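PDB 4ITL: tetraacyldisaccharide 4'-kinase from Aquifex aeolicus, which probably transfers the gamma-phosphate of ATP to the 4'-position of a tetraacyldisaccharide 1-phosphate, forming lipid IVA on the pathway to lipid A. Local coordinates for residues Y57-L62 and K106-V111; C68-G73 and E133-D138; P101-K106 and D281-Q286; R227-F232 and G272-T277. All blocks are in the same frame, centred on the assembly; numbering follows the deposited sequence.

Contact 1 of 4, residues Y57-L62 and K106-V111; sequences YLADLL and KLLPHV
A59 O is approached by two nitrogens: L62 N, just past the helix end, which bonds to it at 3.2 Å, and H110 NE2 from across the contact, which only comes near. H110 NE2 stands 3.6 Å from A59 O and meets it edge-on, with the oxygen in the plane of the imidazole. No hydrogen bond bridges the two segments, and H110 is poorly ordered, so this approach is best read as a loose one. D60 reaches the same ring with its carboxylate: OD1 lies 3.5 Å from H110 CE1, and the two flat groups are only 20° from coplanar. The other carboxylate oxygen, D60 OD2, is hydrogen-bonded to a glycerol probably from the crystallisation liquor. The fold here is that of a P-loop kinase, in which helix 51-61 begins within the predicted ATP-binding loop and packs beside helix 99-107. The second helix gives out at L108, where a type I turn to V111 is closed by V111 N donating to L108 O at 3.1 Å. That turn brings H110 to the helix, with CG between the backbone N and the carbonyl carbon (chi1 63°), and V111 CG2 lies over one ring face towards the rim. The A59 methyl points toward the turn. A59 CB touches L108 CD1 at 3.8 Å and V111 CG2 at 3.9 Å, a small apolar contact. Both L108 and V111 also rest on I69 of strand 67-71, while L58 and L62 pack instead against I310 of helix 303-311.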
loop_
_atom_site.group_PDB
_atom_site.type_symbol
_atom_site.label_atom_id
_atom_site.label_comp_id
_atom_site.label_asym_id
_atom_site.label_seq_id
_atom_site.Cartn_x
_atom_site.Cartn_y
_atom_site.Cartn_z
ATOM N N TYR A 57 -3.585 7.924 3.296
ATOM C CA TYR A 57 -4.385 9.083 2.960
ATOM C C TYR A 57 -5.790 8.924 3.524
ATOM O O TYR A 57 -6.303 9.798 4.213
ATOM C CB TYR A 57 -4.396 9.247 1.440
ATOM C CG TYR A 57 -5.362 10.273 0.940
ATOM C CD1 TYR A 57 -5.004 11.610 0.866
ATOM C CD2 TYR A 57 -6.640 9.897 0.538
ATOM C CE1 TYR A 57 -5.906 12.558 0.398
ATOM C CE2 TYR A 57 -7.545 10.813 0.098
ATOM C CZ TYR A 57 -7.176 12.143 0.019
ATOM O OH TYR A 57 -8.102 13.029 -0.436
ATOM N N LEU A 58 -6.388 7.772 3.271
ATOM C CA LEU A 58 -7.698 7.449 3.788
ATOM C C LEU A 58 -7.725 7.552 5.310
ATOM O O LEU A 58 -8.613 8.195 5.904
ATOM C CB LEU A 58 -8.049 6.029 3.328
ATOM C CG LEU A 58 -9.436 5.698 2.936
ATOM C CD1 LEU A 58 -9.989 6.764 1.977
ATOM C CD2 LEU A 58 -9.351 4.295 2.300
ATOM N N ALA A 59 -6.720 6.979 5.957
ATOM C CA ALA A 59 -6.677 7.008 7.425
ATOM C C ALA A 59 -6.696 8.435 7.935
ATOM O O ALA A 59 -7.357 8.732 8.931
ATOM C CB ALA A 59 -5.471 6.262 7.947
ATOM N N ASP A 60 -6.019 9.337 7.230
ATOM C CA ASP A 60 -6.045 10.754 7.597
ATOM C C ASP A 60 -7.380 11.420 7.355
ATOM O O ASP A 60 -7.782 12.255 8.160
ATOM C CB ASP A 60 -4.940 11.553 6.896
ATOM C CG ASP A 60 -3.568 11.285 7.500
ATOM O OD1 ASP A 60 -3.489 11.192 8.752
ATOM O OD2 ASP A 60 -2.581 11.150 6.737
ATOM N N LEU A 61 -8.106 11.000 6.327
ATOM C CA LEU A 61 -9.465 11.483 6.100
ATOM C C LEU A 61 -10.335 11.118 7.294
ATOM O O LEU A 61 -11.236 11.856 7.665
ATOM C CB LEU A 61 -10.058 10.895 4.824
ATOM C CG LEU A 61 -9.481 11.387 3.504
ATOM C CD1 LEU A 61 -10.356 10.924 2.356
ATOM C CD2 LEU A 61 -9.348 12.896 3.497
ATOM N N LEU A 62 -10.062 9.961 7.879
ATOM C CA LEU A 62 -10.978 9.291 8.786
ATOM C C LEU A 62 -10.614 9.572 10.243
ATOM O O LEU A 62 -11.002 8.838 11.139
ATOM C CB LEU A 62 -10.999 7.792 8.515
ATOM C CG LEU A 62 -11.752 7.391 7.249
ATOM C CD1 LEU A 62 -11.575 5.915 6.963
ATOM C CD2 LEU A 62 -13.223 7.743 7.364
ATOM N N LYS A 106 3.763 2.734 11.846
ATOM C CA LYS A 106 4.739 3.749 12.214
ATOM C C LYS A 106 4.417 5.156 11.707
ATOM O O LYS A 106 4.743 6.139 12.351
ATOM C CB LYS A 106 6.123 3.398 11.703
ATOM C CG LYS A 106 7.143 4.335 12.252
ATOM C CD LYS A 106 8.494 3.722 12.244
ATOM C CE LYS A 106 9.492 4.665 12.799
ATOM N NZ LYS A 106 9.563 4.507 14.265
ATOM N N LEU A 107 3.816 5.246 10.532
ATOM C CA LEU A 107 3.531 6.550 9.945
ATOM C C LEU A 107 2.132 7.028 10.347
ATOM O O LEU A 107 1.788 8.178 10.108
ATOM C CB LEU A 107 3.703 6.492 8.415
ATOM C CG LEU A 107 5.185 6.292 8.027
ATOM C CD1 LEU A 107 5.420 6.298 6.529
ATOM C CD2 LEU A 107 6.027 7.343 8.663
ATOM N N LEU A 108 1.339 6.135 10.961
ATOM C CA LEU A 108 -0.018 6.445 11.397
ATOM C C LEU A 108 -0.182 6.213 12.911
ATOM O O LEU A 108 -0.849 5.282 13.326
ATOM C CB LEU A 108 -1.065 5.588 10.639
ATOM C CG LEU A 108 -1.036 5.741 9.123
ATOM C CD1 LEU A 108 -2.010 4.754 8.464
ATOM C CD2 LEU A 108 -1.355 7.180 8.713
ATOM N N PRO A 109 0.383 7.107 13.729
ATOM C CA PRO A 109 0.377 6.933 15.184
ATOM C C PRO A 109 -1.014 6.996 15.822
ATOM O O PRO A 109 -1.094 6.802 17.020
ATOM C CB PRO A 109 1.284 8.078 15.684
ATOM C CG PRO A 109 1.195 9.118 14.653
ATOM C CD PRO A 109 0.895 8.423 13.319
ATOM N N HIS A 110 -2.073 7.247 15.052
ATOM C CA HIS A 110 -3.408 7.325 15.618
ATOM C C HIS A 110 -4.271 6.068 15.266
ATOM O O HIS A 110 -5.390 5.939 15.746
ATOM C CB HIS A 110 -4.097 8.658 15.206
ATOM C CG HIS A 110 -4.316 8.820 13.731
ATOM N ND1 HIS A 110 -3.301 9.120 12.842
ATOM C CD2 HIS A 110 -5.447 8.742 12.986
ATOM C CE1 HIS A 110 -3.795 9.208 11.621
ATOM N NE2 HIS A 110 -5.099 8.983 11.683
ATOM N N VAL A 111 -3.713 5.133 14.476
ATOM C CA VAL A 111 -4.459 4.013 13.830
ATOM C C VAL A 111 -4.044 2.656 14.419
ATOM O O VAL A 111 -2.916 2.520 14.856
ATOM C CB VAL A 111 -4.146 4.032 12.291
ATOM C CG1 VAL A 111 -4.603 2.815 11.575
ATOM C CG2 VAL A 111 -4.735 5.298 11.648
#

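Contact 2 of 4, residues C68-G73 and E133-D138; sequences CILSRG and EVFILD
C68, I69 and L70 pair in parallel with F135, I136 and L137, the short strands running at 34° and joined by four backbone hydrogen bonds, of which L70 N to I136 O is the shortest at 2.8 Å. C68, L70, F135 and L137 share one face. L70 lays CG 3.6 Å from F135 CD1, and its CD1 also reaches L137 CD2 at 3.7 Å. C68 SG, turned anti to its own backbone N (chi1 -178°), sits at the edge of the F135 ring, 5.1 Å from the centroid, as a sulfur-aromatic contact. At the C-terminal end the chemistry turns polar. S71 OG lies 3.2 Å from D138 OD1 and slightly farther from OD2, weak bonds that compete for the one hydroxyl proton. The same OG accepts from G73 N in an ST turn. The D138 side chain comes within about 6 Å of the bound nucleotide analogue, consistent with the Walker B strand end of P-loop NTPases. Strand 112-115 bonds through the backbone to I69 and S71 on the other side of strand 67-71, strand 38-43 borders 134-137, F135 packs on A126 and L127 of helix 119-130, and M104 of helix 99-107 meets I69 and D138.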
loop_
_atom_site.group_PDB
_atom_site.type_symbol
_atom_site.label_atom_id
_atom_site.label_comp_id
_atom_site.label_asym_id
_atom_site.label_seq_id
_atom_site.Cartn_x
_atom_site.Cartn_y
_atom_site.Cartn_z
ATOM N N CYS A 68 -8.909 0.951 12.156
ATOM C CA CYS A 68 -8.024 -0.204 12.200
ATOM C C CYS A 68 -7.786 -0.704 10.788
ATOM O O CYS A 68 -8.725 -0.872 9.985
ATOM C CB CYS A 68 -8.617 -1.304 13.074
ATOM S SG CYS A 68 -7.604 -2.762 13.255
ATOM N N ILE A 69 -6.515 -0.922 10.467
ATOM C CA ILE A 69 -6.134 -1.409 9.142
ATOM C C ILE A 69 -5.984 -2.915 9.286
ATOM O O ILE A 69 -5.378 -3.379 10.253
ATOM C CB ILE A 69 -4.812 -0.797 8.723
ATOM C CG1 ILE A 69 -5.012 0.690 8.444
ATOM C CG2 ILE A 69 -4.295 -1.456 7.465
ATOM C CD1 ILE A 69 -3.718 1.461 8.361
ATOM N N LEU A 70 -6.624 -3.675 8.395
ATOM C CA LEU A 70 -6.485 -5.122 8.353
ATOM C C LEU A 70 -5.626 -5.529 7.191
ATOM O O LEU A 70 -5.961 -5.281 6.001
ATOM C CB LEU A 70 -7.843 -5.822 8.232
ATOM C CG LEU A 70 -8.830 -5.531 9.343
ATOM C CD1 LEU A 70 -10.170 -6.202 8.926
ATOM C CD2 LEU A 70 -8.322 -5.968 10.706
ATOM N N SER A 71 -4.513 -6.171 7.527
ATOM C CA SER A 71 -3.474 -6.420 6.567
ATOM C C SER A 71 -3.138 -7.896 6.634
ATOM O O SER A 71 -3.406 -8.575 7.627
ATOM C CB SER A 71 -2.272 -5.505 6.928
ATOM O OG SER A 71 -1.207 -5.687 6.026
ATOM N N ARG A 72 -2.678 -8.437 5.514
ATOM C CA ARG A 72 -2.017 -9.740 5.472
ATOM C C ARG A 72 -0.673 -9.789 6.203
ATOM O O ARG A 72 -0.339 -10.800 6.804
ATOM C CB ARG A 72 -1.870 -10.231 4.039
ATOM C CG ARG A 72 -1.979 -11.736 3.904
ATOM C CD ARG A 72 -2.410 -12.122 2.503
ATOM N NE ARG A 72 -1.489 -11.591 1.499
ATOM C CZ ARG A 72 -1.841 -11.015 0.349
ATOM N NH1 ARG A 72 -0.892 -10.578 -0.468
ATOM N NH2 ARG A 72 -3.116 -10.872 -0.001
ATOM N N GLY A 73 0.093 -8.703 6.147
ATOM C CA GLY A 73 1.490 -8.723 6.555
ATOM C C GLY A 73 2.435 -9.656 5.819
ATOM O O GLY A 73 2.975 -10.592 6.398
ATOM N N GLU A 133 -14.194 1.855 14.841
ATOM C CA GLU A 133 -15.417 2.286 14.157
ATOM C C GLU A 133 -15.384 2.038 12.645
ATOM O O GLU A 133 -16.398 2.151 11.981
ATOM C CB GLU A 133 -15.633 3.773 14.399
ATOM C CG GLU A 133 -15.897 4.097 15.846
ATOM C CD GLU A 133 -16.083 5.570 16.081
ATOM O OE1 GLU A 133 -15.061 6.266 16.272
ATOM O OE2 GLU A 133 -17.250 6.027 16.073
ATOM N N VAL A 134 -14.210 1.731 12.100
ATOM C CA VAL A 134 -14.090 1.471 10.665
ATOM C C VAL A 134 -12.827 0.640 10.385
ATOM O O VAL A 134 -11.763 0.902 10.936
ATOM C CB VAL A 134 -14.092 2.804 9.834
ATOM C CG1 VAL A 134 -12.905 3.702 10.202
ATOM C CG2 VAL A 134 -14.136 2.533 8.322
ATOM N N PHE A 135 -12.963 -0.367 9.534
ATOM C CA PHE A 135 -11.811 -1.112 9.055
ATOM C C PHE A 135 -11.426 -0.701 7.631
ATOM O O PHE A 135 -12.293 -0.461 6.791
ATOM C CB PHE A 135 -12.118 -2.584 9.038
ATOM C CG PHE A 135 -12.237 -3.194 10.381
ATOM C CD1 PHE A 135 -11.124 -3.377 11.170
ATOM C CD2 PHE A 135 -13.479 -3.608 10.856
ATOM C CE1 PHE A 135 -11.249 -3.962 12.426
ATOM C CE2 PHE A 135 -13.603 -4.181 12.104
ATOM C CZ PHE A 135 -12.486 -4.375 12.873
ATOM N N ILE A 136 -10.122 -0.616 7.381
ATOM C CA ILE A 136 -9.597 -0.483 6.030
ATOM C C ILE A 136 -8.781 -1.724 5.701
ATOM O O ILE A 136 -7.797 -2.034 6.403
ATOM C CB ILE A 136 -8.677 0.737 5.887
ATOM C CG1 ILE A 136 -9.416 2.041 6.232
ATOM C CG2 ILE A 136 -8.124 0.832 4.486
ATOM C CD1 ILE A 136 -8.436 3.211 6.498
ATOM N N LEU A 137 -9.120 -2.387 4.628
ATOM C CA LEU A 137 -8.321 -3.464 4.159
ATOM C C LEU A 137 -7.269 -2.901 3.231
ATOM O O LEU A 137 -7.595 -2.172 2.352
ATOM C CB LEU A 137 -9.115 -4.478 3.402
ATOM C CG LEU A 137 -10.467 -4.966 3.888
ATOM C CD1 LEU A 137 -10.954 -6.100 3.055
ATOM C CD2 LEU A 137 -10.436 -5.323 5.318
ATOM N N ASP A 138 -6.019 -3.273 3.418
ATOM C CA ASP A 138 -4.927 -2.612 2.752
ATOM C C ASP A 138 -4.628 -3.260 1.441
ATOM O O ASP A 138 -4.088 -2.620 0.583
ATOM C CB ASP A 138 -3.691 -2.493 3.638
ATOM C CG ASP A 138 -2.817 -3.679 3.600
ATOM O OD1 ASP A 138 -3.299 -4.770 3.770
ATOM O OD2 ASP A 138 -1.628 -3.551 3.432
HETATM O O HOH W 1 -2.478 -6.963 3.193
#

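Contact 3 of 4, residues P101-K106 and D281-Q286; sequences PYLMAK and DLIKLQ
Y102 OH accepts a hydrogen bond from Q286 NE2 at 3.2 Å, nearly straight at 170° and in the plane of the amide. The ring is turned 47° from that plane. Next to the bond, I283 supplies the apolar half: its CD1 comes 3.9 Å from Y102 CD1, and its CG2 meets the ring edge in plane. The same I283 CG2 also touches L103 CD1 at 4.0 Å. K106 runs past Q286 in the other direction and, bent at its last torsion (chi4 88°), leaves NZ 3.6 Å from Q286 OE1.

What sets the amide is its second N-H: Q286 NE2 also donates to I283 O at 2.9 Å, pinning the side chain back onto its own turn. With an alanine here, Y102 OH would probably be left without this donor and I283 O without its amide partner, and K106 would face no side-chain oxygen.

Farther out, F216 packs on I283 and makes a cation-pi contact with K106, K284 forms a salt bridge with D99, and L103 touches both M56 of helix 51-61 and the bound nucleotide analogue. The contact thus joins helix 99-107, beside the nucleotide, to the L282-L285 turn and Q286. Because both amide N-H groups are engaged, the orientation of Q286 is fixed, and its oxygen is left facing the lysine, whose positive charge would probably be favourable there.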
loop_
_atom_site.group_PDB
_atom_site.type_symbol
_atom_site.label_atom_id
_atom_site.label_comp_id
_atom_site.label_asym_id
_atom_site.label_seq_id
_atom_site.Cartn_x
_atom_site.Cartn_y
_atom_site.Cartn_z
ATOM N N PRO A 101 2.770 -3.624 7.055
ATOM C CA PRO A 101 1.975 -3.252 8.241
ATOM C C PRO A 101 2.752 -2.379 9.239
ATOM O O PRO A 101 2.178 -1.457 9.823
ATOM C CB PRO A 101 1.628 -4.609 8.873
ATOM C CG PRO A 101 1.639 -5.554 7.716
ATOM C CD PRO A 101 2.659 -5.058 6.726
ATOM N N TYR A 102 4.024 -2.702 9.476
ATOM C CA TYR A 102 4.854 -1.926 10.401
ATOM C C TYR A 102 4.981 -0.454 9.895
ATOM O O TYR A 102 4.899 0.487 10.682
ATOM C CB TYR A 102 6.215 -2.582 10.556
ATOM C CG TYR A 102 7.138 -1.902 11.538
ATOM C CD1 TYR A 102 7.959 -0.862 11.112
ATOM C CD2 TYR A 102 7.196 -2.283 12.867
ATOM C CE1 TYR A 102 8.793 -0.205 11.975
ATOM C CE2 TYR A 102 8.056 -1.633 13.760
ATOM C CZ TYR A 102 8.857 -0.592 13.294
ATOM O OH TYR A 102 9.735 0.114 14.103
ATOM N N LEU A 103 5.134 -0.277 8.582
ATOM C CA LEU A 103 5.344 1.052 7.987
ATOM C C LEU A 103 4.081 1.903 8.196
ATOM O O LEU A 103 4.129 3.067 8.653
ATOM C CB LEU A 103 5.653 0.903 6.504
ATOM C CG LEU A 103 5.602 2.191 5.649
ATOM C CD1 LEU A 103 6.821 3.019 5.917
ATOM C CD2 LEU A 103 5.471 1.878 4.149
ATOM N N MET A 104 2.948 1.288 7.945
ATOM C CA MET A 104 1.668 1.956 8.185
ATOM C C MET A 104 1.459 2.312 9.667
ATOM O O MET A 104 1.112 3.447 10.001
ATOM C CB MET A 104 0.527 1.134 7.606
ATOM C CG MET A 104 0.554 1.148 6.060
ATOM S SD MET A 104 -0.886 0.384 5.321
ATOM C CE MET A 104 -0.664 -1.346 5.744
ATOM N N ALA A 105 1.746 1.363 10.553
ATOM C CA ALA A 105 1.633 1.609 11.974
ATOM C C ALA A 105 2.537 2.759 12.350
ATOM O O ALA A 105 2.124 3.675 13.063
ATOM C CB ALA A 105 2.012 0.343 12.772
ATOM N N LYS A 106 3.763 2.734 11.846
ATOM C CA LYS A 106 4.739 3.749 12.214
ATOM C C LYS A 106 4.417 5.156 11.707
ATOM O O LYS A 106 4.743 6.139 12.351
ATOM C CB LYS A 106 6.123 3.398 11.703
ATOM C CG LYS A 106 7.143 4.335 12.252
ATOM C CD LYS A 106 8.494 3.722 12.244
ATOM C CE LYS A 106 9.492 4.665 12.799
ATOM N NZ LYS A 106 9.563 4.507 14.265
ATOM N N ASP A 281 11.843 1.009 2.892
ATOM C CA ASP A 281 13.186 0.507 3.157
ATOM C C ASP A 281 13.757 1.026 4.480
ATOM O O ASP A 281 14.393 0.288 5.215
ATOM C CB ASP A 281 14.142 0.881 1.998
ATOM C CG ASP A 281 13.591 0.444 0.632
ATOM O OD1 ASP A 281 13.623 -0.778 0.374
ATOM O OD2 ASP A 281 13.110 1.294 -0.159
ATOM N N LEU A 282 13.560 2.304 4.768
ATOM C CA LEU A 282 14.179 2.919 5.930
ATOM C C LEU A 282 13.702 2.296 7.256
ATOM O O LEU A 282 14.399 2.384 8.268
ATOM C CB LEU A 282 13.881 4.405 5.952
ATOM C CG LEU A 282 14.717 5.263 6.907
ATOM C CD1 LEU A 282 16.125 5.400 6.426
ATOM C CD2 LEU A 282 14.056 6.618 6.978
ATOM N N ILE A 283 12.530 1.671 7.284
ATOM C CA ILE A 283 12.073 1.082 8.548
ATOM C C ILE A 283 13.023 -0.020 8.979
ATOM O O ILE A 283 13.107 -0.376 10.165
ATOM C CB ILE A 283 10.655 0.526 8.499
ATOM C CG1 ILE A 283 10.480 -0.388 7.299
ATOM C CG2 ILE A 283 9.618 1.656 8.484
ATOM C CD1 ILE A 283 9.314 -1.300 7.451
ATOM N N LYS A 284 13.742 -0.556 8.006
ATOM C CA LYS A 284 14.676 -1.622 8.270
ATOM C C LYS A 284 16.067 -1.141 8.513
ATOM O O LYS A 284 16.936 -1.954 8.710
ATOM C CB LYS A 284 14.714 -2.581 7.098
ATOM C CG LYS A 284 13.318 -3.138 6.761
ATOM C CD LYS A 284 13.244 -3.477 5.303
ATOM C CE LYS A 284 11.853 -3.799 4.878
ATOM N NZ LYS A 284 11.859 -4.098 3.442
ATOM N N LEU A 285 16.296 0.166 8.489
ATOM C CA LEU A 285 17.643 0.677 8.645
ATOM C C LEU A 285 17.683 1.798 9.692
ATOM O O LEU A 285 18.429 2.772 9.575
ATOM C CB LEU A 285 18.142 1.176 7.284
ATOM C CG LEU A 285 18.326 0.114 6.187
ATOM C CD1 LEU A 285 18.429 0.745 4.811
ATOM C CD2 LEU A 285 19.564 -0.712 6.434
ATOM N N GLN A 286 16.871 1.678 10.715
ATOM C CA GLN A 286 16.717 2.793 11.642
ATOM C C GLN A 286 18.012 2.984 12.373
ATOM O O GLN A 286 18.723 2.033 12.662
ATOM C CB GLN A 286 15.532 2.595 12.599
ATOM C CG GLN A 286 14.190 2.637 11.885
ATOM C CD GLN A 286 13.007 2.310 12.798
ATOM O OE1 GLN A 286 12.755 3.021 13.759
ATOM N NE2 GLN A 286 12.259 1.238 12.469
#

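Contact 4 of 4, residues R227-F232 and G272-T277; sequences REVIAF and GEIYLT
F232 and T277 make the tight end. T277 OG1 donates to F232 O at 2.8 Å, from above the carbonyl plane, while T277 CB sits over one face of the F232 ring, 4.0 Å from its centroid, as a CH-pi contact. The ring takes chi1 66°, the crowded position, and this turns its CE2 to within 3.7 Å of Y275 CD1, which lies in the plane at its edge. With an alanine in place of F232 the ring is gone, and a gap would probably open between T277 CB, Y275, F267 and L285. The backbone between is a parallel pair, I230 with Y275 and A231 with L276, in which strand 229-234 lies between 275-277 and 252-258 and helix 238-247 packs on A231 and L276. I230 CG2 lies 3.8 Å from Y275 CE1, the two side chains side by side. Towards R227 and G272 the contact grows more exposed, and its bond is bent: R227 NH2 reaches G272 O at 3.3 Å and 136°, though in the guanidinium plane, and I274 CG1 covers one face of that group. I230 CD1 rests against E273, whose OE1 also forms a salt bridge with K253.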
loop_
_atom_site.group_PDB
_atom_site.type_symbol
_atom_site.label_atom_id
_atom_site.label_comp_id
_atom_site.label_asym_id
_atom_site.label_seq_id
_atom_site.Cartn_x
_atom_site.Cartn_y
_atom_site.Cartn_z
ATOM N N ARG A 227 25.944 16.741 -3.690
ATOM C CA ARG A 227 26.280 15.398 -3.336
ATOM C C ARG A 227 25.678 14.542 -4.428
ATOM O O ARG A 227 24.598 14.818 -4.918
ATOM C CB ARG A 227 25.696 15.067 -1.965
ATOM C CG ARG A 227 26.085 16.078 -0.879
ATOM C CD ARG A 227 27.585 16.096 -0.626
ATOM N NE ARG A 227 28.009 15.048 0.302
ATOM C CZ ARG A 227 28.503 13.860 -0.056
ATOM N NH1 ARG A 227 28.653 13.539 -1.338
ATOM N NH2 ARG A 227 28.856 12.979 0.876
ATOM N N GLU A 228 26.431 13.560 -4.877
ATOM C CA GLU A 228 25.881 12.462 -5.631
ATOM C C GLU A 228 25.574 11.412 -4.569
ATOM O O GLU A 228 26.388 11.199 -3.663
ATOM C CB GLU A 228 26.926 11.908 -6.587
ATOM C CG GLU A 228 27.319 12.814 -7.684
ATOM C CD GLU A 228 28.725 12.510 -8.172
ATOM O OE1 GLU A 228 29.624 12.296 -7.321
ATOM O OE2 GLU A 228 28.931 12.472 -9.402
ATOM N N VAL A 229 24.409 10.780 -4.656
ATOM C CA VAL A 229 23.997 9.808 -3.657
ATOM C C VAL A 229 24.046 8.414 -4.248
ATOM O O VAL A 229 24.082 8.231 -5.462
ATOM C CB VAL A 229 22.536 10.026 -3.168
ATOM C CG1 VAL A 229 22.354 11.398 -2.585
ATOM C CG2 VAL A 229 21.557 9.798 -4.289
ATOM N N ILE A 230 24.028 7.423 -3.377
ATOM C CA ILE A 230 23.778 6.079 -3.809
ATOM C C ILE A 230 22.357 5.822 -3.400
ATOM O O ILE A 230 22.037 5.898 -2.221
ATOM C CB ILE A 230 24.723 5.083 -3.147
ATOM C CG1 ILE A 230 26.142 5.349 -3.635
ATOM C CG2 ILE A 230 24.285 3.668 -3.474
ATOM C CD1 ILE A 230 27.260 4.924 -2.656
ATOM N N ALA A 231 21.494 5.575 -4.384
ATOM C CA ALA A 231 20.081 5.290 -4.132
ATOM C C ALA A 231 19.817 3.811 -4.220
ATOM O O ALA A 231 20.505 3.080 -4.934
ATOM C CB ALA A 231 19.192 6.027 -5.120
ATOM N N PHE A 232 18.811 3.375 -3.486
ATOM C CA PHE A 232 18.377 1.988 -3.532
ATOM C C PHE A 232 16.968 1.833 -2.964
ATOM O O PHE A 232 16.500 2.683 -2.219
ATOM C CB PHE A 232 19.359 1.113 -2.754
ATOM C CG PHE A 232 19.398 1.393 -1.274
ATOM C CD1 PHE A 232 18.421 0.889 -0.426
ATOM C CD2 PHE A 232 20.449 2.124 -0.716
ATOM C CE1 PHE A 232 18.468 1.135 0.947
ATOM C CE2 PHE A 232 20.494 2.369 0.653
ATOM C CZ PHE A 232 19.516 1.861 1.488
ATOM N N GLY A 272 31.460 7.921 4.338
ATOM C CA GLY A 272 31.594 9.077 3.461
ATOM C C GLY A 272 30.483 9.195 2.421
ATOM O O GLY A 272 30.374 10.209 1.751
ATOM N N GLU A 273 29.653 8.165 2.282
ATOM C CA GLU A 273 28.628 8.171 1.222
ATOM C C GLU A 273 27.285 8.551 1.785
ATOM O O GLU A 273 27.018 8.337 2.956
ATOM C CB GLU A 273 28.497 6.801 0.536
ATOM C CG GLU A 273 29.756 6.374 -0.210
ATOM C CD GLU A 273 30.060 7.252 -1.428
ATOM O OE1 GLU A 273 29.133 7.880 -1.978
ATOM O OE2 GLU A 273 31.229 7.314 -1.844
ATOM N N ILE A 274 26.438 9.112 0.931
ATOM C CA ILE A 274 25.059 9.431 1.298
ATOM C C ILE A 274 24.131 8.522 0.511
ATOM O O ILE A 274 24.272 8.401 -0.706
ATOM C CB ILE A 274 24.679 10.880 0.934
ATOM C CG1 ILE A 274 25.686 11.892 1.493
ATOM C CG2 ILE A 274 23.272 11.183 1.437
ATOM C CD1 ILE A 274 25.585 12.097 3.011
ATOM N N TYR A 275 23.194 7.900 1.222
ATOM C CA TYR A 275 22.278 6.921 0.672
ATOM C C TYR A 275 20.870 7.465 0.718
ATOM O O TYR A 275 20.476 8.097 1.710
ATOM C CB TYR A 275 22.332 5.645 1.494
ATOM C CG TYR A 275 23.627 4.907 1.360
ATOM C CD1 TYR A 275 23.812 3.993 0.335
ATOM C CD2 TYR A 275 24.682 5.125 2.250
ATOM C CE1 TYR A 275 25.029 3.312 0.193
ATOM C CE2 TYR A 275 25.888 4.452 2.117
ATOM C CZ TYR A 275 26.051 3.548 1.087
ATOM O OH TYR A 275 27.234 2.868 0.942
ATOM N N LEU A 276 20.147 7.271 -0.380
ATOM C CA LEU A 276 18.768 7.711 -0.510
ATOM C C LEU A 276 17.862 6.546 -0.887
ATOM O O LEU A 276 18.142 5.799 -1.815
ATOM C CB LEU A 276 18.652 8.815 -1.559
ATOM C CG LEU A 276 17.282 9.468 -1.712
ATOM C CD1 LEU A 276 16.954 10.343 -0.520
ATOM C CD2 LEU A 276 17.212 10.268 -2.996
ATOM N N THR A 277 16.765 6.418 -0.156
ATOM C CA THR A 277 15.939 5.217 -0.166
ATOM C C THR A 277 14.511 5.615 0.164
ATOM O O THR A 277 14.198 6.798 0.205
ATOM C CB THR A 277 16.456 4.142 0.801
ATOM O OG1 THR A 277 15.800 2.903 0.526
ATOM C CG2 THR A 277 16.217 4.538 2.231
HETATM O O HOH W 2 27.415 9.528 -1.587
#

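Contacts 1, 2 and 4 are mainly buried. Contact 2 is sheet, held by backbone bonds and an aromatic-aliphatic layer, and contact 4 uses the same kind of parallel pairing about 34 Å away between centres, yet ends in an arginine and a glycine towards the surface. Contacts 1 and 3 instead join helix 99-107 to other parts and share K106. Contact 1 has no hydrogen bond across it, while contact 3, partly buried, adds one amide bond to the packing of I283. Contact 1 sits on contact 2 through L108 and V111 against I69, and contact 3 reaches contact 2 through P101 and M104. Contact 3 then meets contact 4, L285 packing on F232.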